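Local coordinates for protein bacterioferritin (Mycobacterium tuberculosis, PDB 3UOI) that probably stores iron in a 24-subunit, heme-containing shell, oxidising Fe(2+) with dioxygen at a diiron ferroxidase centre and laying down ferric mineral in its cavity, at residues A[91-94]-A[95-98]; A[131-134]-A[135-139]. All coordinates share one frame; numbering follows the deposited sequence.

Contact 1. Residues A[91-94]-A[95-98]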
loop_
_atom_site.group_PDB
_atom_site.type_symbol
_atom_site.label_atom_id
_atom_site.label_comp_id
_atom_site.label_asym_id
_atom_site.label_seq_id
_atom_site.Cartn_x
_atom_site.Cartn_y
_atom_site.Cartn_z
ATOM N N ALA A 91 -4.595 26.028 -48.597
ATOM C CA ALA A 91 -3.182 26.005 -48.771
ATOM C C ALA A 91 -2.591 24.663 -48.364
ATOM O O ALA A 91 -1.713 24.162 -48.964
ATOM C CB ALA A 91 -2.582 27.129 -47.996
ATOM N N ASP A 92 -3.072 24.128 -47.271
ATOM C CA ASP A 92 -2.612 22.859 -46.776
ATOM C C ASP A 92 -3.047 21.734 -47.697
ATOM O O ASP A 92 -2.342 20.821 -47.921
ATOM C CB ASP A 92 -3.004 22.670 -45.327
ATOM C CG ASP A 92 -2.291 23.653 -44.382
ATOM O OD1 ASP A 92 -2.675 23.664 -43.258
ATOM O OD2 ASP A 92 -1.404 24.406 -44.743
ATOM N N LEU A 93 -4.238 21.863 -48.238
ATOM C CA LEU A 93 -4.784 20.890 -49.146
ATOM C C LEU A 93 -3.943 20.804 -50.369
ATOM O O LEU A 93 -3.734 19.772 -50.861
ATOM C CB LEU A 93 -6.201 21.235 -49.540
ATOM C CG LEU A 93 -7.302 20.570 -48.740
ATOM C CD1 LEU A 93 -8.628 21.112 -49.114
ATOM C CD2 LEU A 93 -7.276 19.132 -48.955
ATOM N N ALA A 94 -3.476 21.928 -50.850
ATOM C CA ALA A 94 -2.714 21.953 -52.073
ATOM C C ALA A 94 -1.392 21.230 -52.036
ATOM O O ALA A 94 -1.083 20.578 -52.937
ATOM C CB ALA A 94 -2.573 23.372 -52.615
ATOM N N ILE A 95 -0.629 21.382 -50.980
ATOM C CA ILE A 95 0.591 20.632 -50.778
ATOM C C ILE A 95 0.418 19.098 -50.598
ATOM O O ILE A 95 1.143 18.317 -51.118
ATOM C CB ILE A 95 1.430 21.261 -49.636
ATOM C CG1 ILE A 95 2.758 20.551 -49.504
ATOM C CG2 ILE A 95 0.715 21.230 -48.360
ATOM C CD1 ILE A 95 3.851 21.440 -49.214
ATOM N N GLU A 96 -0.574 18.683 -49.860
ATOM C CA GLU A 96 -0.878 17.283 -49.765
ATOM C C GLU A 96 -1.277 16.700 -51.151
ATOM O O GLU A 96 -0.888 15.618 -51.477
ATOM C CB GLU A 96 -1.984 17.048 -48.748
ATOM C CG GLU A 96 -1.787 17.673 -47.392
ATOM C CD GLU A 96 -3.090 18.166 -46.870
ATOM O OE1 GLU A 96 -4.135 17.744 -47.420
ATOM O OE2 GLU A 96 -3.135 18.956 -45.925
ATOM N N TYR A 97 -2.052 17.430 -51.941
ATOM C CA TYR A 97 -2.393 16.990 -53.287
ATOM C C TYR A 97 -1.151 16.896 -54.156
ATOM O O TYR A 97 -1.013 15.985 -54.896
ATOM C CB TYR A 97 -3.483 17.828 -53.920
ATOM C CG TYR A 97 -4.870 17.352 -53.607
ATOM C CD1 TYR A 97 -5.271 16.101 -53.985
ATOM C CD2 TYR A 97 -5.780 18.148 -52.994
ATOM C CE1 TYR A 97 -6.477 15.665 -53.728
ATOM C CE2 TYR A 97 -6.992 17.704 -52.719
ATOM C CZ TYR A 97 -7.353 16.458 -53.097
ATOM O OH TYR A 97 -8.578 15.953 -52.860
ATOM N N ASP A 98 -0.244 17.838 -53.996
ATOM C CA ASP A 98 1.005 17.786 -54.687
ATOM C C ASP A 98 1.725 16.522 -54.298
ATOM O O ASP A 98 2.239 15.895 -55.123
ATOM C CB ASP A 98 1.890 18.975 -54.403
ATOM C CG ASP A 98 1.617 20.120 -55.284
ATOM O OD1 ASP A 98 0.619 20.086 -55.935
ATOM O OD2 ASP A 98 2.374 21.073 -55.296
HETATM O O HOH W 1 -2.131 21.022 -55.400
#
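Leu-93 and Tyr-97, one helical turn apart, run side by side and point the same way, the leucine branch CD2 lying 4.0 Å from ring atom CE2. The ring also approaches the leucine backbone at a slant, with CD2 of Tyr-97 3.4 Å from O of Leu-93. That same oxygen accepts the amide N of Tyr-97 at 3.1 Å, the ordinary bond of the helix. Tyrosine suits the place because its ring packs on leucine while its hydroxyl reaches on to Glu-137.

Glu-96 behaves differently. Glutamate suits its place because this residue is predicted to bind the second iron of the ferroxidase centre. Its CG sits beside its own backbone N (chi1 -51°), and, as modelled, a bend at chi2 (143°) turns the carboxylate back along the helix toward the carbonyl of Asp-92, a placement that is doubtful because it also crowds Leu-136. The backbone bond from N of Glu-96 to O of Asp-92 is weak at 3.4 Å. Asp-92 directs its own carboxylate elsewhere, to Gln-26.

On the more open side of the helix, a water bridges Ala-94 O (2.7 Å) and Asp-98 OD1, donating to both; the small alanine and the charged aspartate fit this wetter side.

The turn belongs to helix 85-112 of the ferritin-like four-helix bundle. Leu-93 and Glu-96 face helix 116-146, while Ala-91, Asp-92 and Ile-95 pack on helix 7-36, with Glu-96 also touching Tyr-27 there.

Contact 2. Residues A[131-134]-A[135-139]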
loop_
_atom_site.group_PDB
_atom_site.type_symbol
_atom_site.label_atom_id
_atom_site.label_comp_id
_atom_site.label_asym_id
_atom_site.label_seq_id
_atom_site.Cartn_x
_atom_site.Cartn_y
_atom_site.Cartn_z
ATOM N N GLU A 131 -5.466 10.766 -45.269
ATOM C CA GLU A 131 -6.176 11.085 -44.038
ATOM C C GLU A 131 -6.199 12.582 -43.836
ATOM O O GLU A 131 -7.221 13.151 -43.595
ATOM C CB GLU A 131 -5.553 10.378 -42.830
ATOM C CG GLU A 131 -5.761 8.904 -42.857
ATOM C CD GLU A 131 -5.781 8.221 -41.499
ATOM O OE1 GLU A 131 -5.729 8.871 -40.459
ATOM O OE2 GLU A 131 -5.868 6.993 -41.489
ATOM N N HIS A 132 -5.082 13.225 -44.045
ATOM C CA HIS A 132 -5.059 14.651 -43.888
ATOM C C HIS A 132 -5.985 15.401 -44.831
ATOM O O HIS A 132 -6.662 16.295 -44.418
ATOM C CB HIS A 132 -3.672 15.149 -44.127
ATOM C CG HIS A 132 -3.396 16.468 -43.510
ATOM N ND1 HIS A 132 -2.166 17.061 -43.557
ATOM C CD2 HIS A 132 -4.196 17.323 -42.848
ATOM C CE1 HIS A 132 -2.216 18.222 -42.947
ATOM N NE2 HIS A 132 -3.435 18.403 -42.499
ATOM N N ILE A 133 -5.996 15.011 -46.098
ATOM C CA ILE A 133 -6.801 15.660 -47.082
ATOM C C ILE A 133 -8.239 15.496 -46.719
ATOM O O ILE A 133 -8.976 16.435 -46.815
ATOM C CB ILE A 133 -6.546 15.106 -48.477
ATOM C CG1 ILE A 133 -5.206 15.581 -49.015
ATOM C CG2 ILE A 133 -7.679 15.485 -49.414
ATOM C CD1 ILE A 133 -4.578 14.657 -49.866
ATOM N N ASP A 134 -8.590 14.296 -46.280
ATOM C CA ASP A 134 -9.947 13.963 -45.892
ATOM C C ASP A 134 -10.331 14.865 -44.713
ATOM O O ASP A 134 -11.333 15.476 -44.740
ATOM C CB ASP A 134 -10.098 12.464 -45.628
ATOM C CG ASP A 134 -11.478 12.047 -45.133
ATOM O OD1 ASP A 134 -12.435 12.699 -45.354
ATOM O OD2 ASP A 134 -11.582 10.996 -44.547
ATOM N N TYR A 135 -9.446 15.017 -43.751
ATOM C CA TYR A 135 -9.673 15.925 -42.645
ATOM C C TYR A 135 -9.828 17.364 -43.072
ATOM O O TYR A 135 -10.658 18.023 -42.583
ATOM C CB TYR A 135 -8.535 15.874 -41.647
ATOM C CG TYR A 135 -8.466 17.065 -40.739
ATOM C CD1 TYR A 135 -9.205 17.128 -39.584
ATOM C CD2 TYR A 135 -7.686 18.124 -41.055
ATOM C CE1 TYR A 135 -9.145 18.206 -38.782
ATOM C CE2 TYR A 135 -7.625 19.197 -40.278
ATOM C CZ TYR A 135 -8.350 19.257 -39.137
ATOM O OH TYR A 135 -8.247 20.371 -38.386
ATOM N N LEU A 136 -9.008 17.829 -43.980
ATOM C CA LEU A 136 -9.061 19.206 -44.460
ATOM C C LEU A 136 -10.302 19.642 -45.311
ATOM O O LEU A 136 -10.815 20.727 -45.138
ATOM C CB LEU A 136 -7.757 19.560 -45.155
ATOM C CG LEU A 136 -6.483 19.635 -44.323
ATOM C CD1 LEU A 136 -5.256 19.623 -45.152
ATOM C CD2 LEU A 136 -6.473 20.832 -43.491
ATOM N N GLU A 137 -10.708 18.779 -46.231
ATOM C CA GLU A 137 -11.885 18.903 -47.043
ATOM C C GLU A 137 -13.146 18.853 -46.195
ATOM O O GLU A 137 -13.989 19.636 -46.383
ATOM C CB GLU A 137 -11.896 17.864 -48.172
ATOM C CG GLU A 137 -10.670 17.919 -49.063
ATOM C CD GLU A 137 -10.673 16.994 -50.235
ATOM O OE1 GLU A 137 -11.260 15.944 -50.183
ATOM O OE2 GLU A 137 -10.021 17.315 -51.193
ATOM N N THR A 138 -13.208 17.974 -45.210
ATOM C CA THR A 138 -14.292 17.955 -44.250
ATOM C C THR A 138 -14.376 19.287 -43.473
ATOM O O THR A 138 -15.429 19.729 -43.202
ATOM C CB THR A 138 -14.191 16.803 -43.267
ATOM O OG1 THR A 138 -14.462 15.588 -43.914
ATOM C CG2 THR A 138 -15.165 16.976 -42.141
ATOM N N GLN A 139 -13.271 19.917 -43.142
ATOM C CA GLN A 139 -13.348 21.215 -42.507
ATOM C C GLN A 139 -13.975 22.258 -43.445
ATOM O O GLN A 139 -14.805 23.013 -43.079
ATOM C CB GLN A 139 -11.995 21.705 -41.943
ATOM C CG GLN A 139 -11.241 20.768 -41.027
ATOM C CD GLN A 139 -12.108 20.034 -40.062
ATOM O OE1 GLN A 139 -12.535 20.585 -39.096
ATOM N NE2 GLN A 139 -12.371 18.803 -40.325
HETATM O O HOH W 2 -13.229 14.774 -46.441
#
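Leu-136 lays its CD1 methyl over one face of the His-132 imidazole, a CH-pi contact within helix 116-146 of the ferritin four-helix bundle. The methyl is 3.7 Å from the ring centroid, displaced toward the rim on the CD2 and NE2 side, though its exact place is uncertain because CD1 stands too close to the Glu-96 carboxylate. His-132, predicted to bind iron, swings CG opposite its backbone N (chi1 -158°), whereas Leu-136 keeps CG beside its own N (chi1 -67°); these different choices bring the two side chains together across one turn. A branched aliphatic residue suits this place, covering the ring without competing for its nitrogens. Tyr-135 approaches the imidazole edge through its CD2, and its own ring stacks with His-45 of helix 40-66.

Ile-133 and Glu-137 run alongside each other, CG2 of the isoleucine 3.5 Å from CD of Glu-137. The glutamate chain is extended beyond CG, which lays its acid against the isoleucine methyl, where OE2 meets Tyr-97 and OE1 meets Met-3 N of a second subunit. On another side, a water joins OD1 of Asp-134 to OG1 of Thr-138. Gln-139 folds back so that its NE2 donates to O of Tyr-135 at 2.9 Å, with that oxygen in the amide plane.

In the fold
Contacts 1 and 2 lie on consecutive antiparallel helices of the bundle, with centres about 11 Å apart, and meet at the predicted ferroxidase site. Glu-96 from 95-98 and His-132 from 131-134 are both predicted ligands of the second iron; as modelled their side chains come within about 3 Å at the nearest atoms, though the place of the Glu-96 carboxylate is uncertain. Glu-129, predicted to serve both irons, has its side chain about 5 Å from each of theirs. Beside this site, OH of Tyr-97 probably hydrogen-bonds to OE2 of Glu-137 at 2.6 Å, tying the two helices together near the subunit interface. The heme is a separate site, about 12 Å from the side chain of Ile-95.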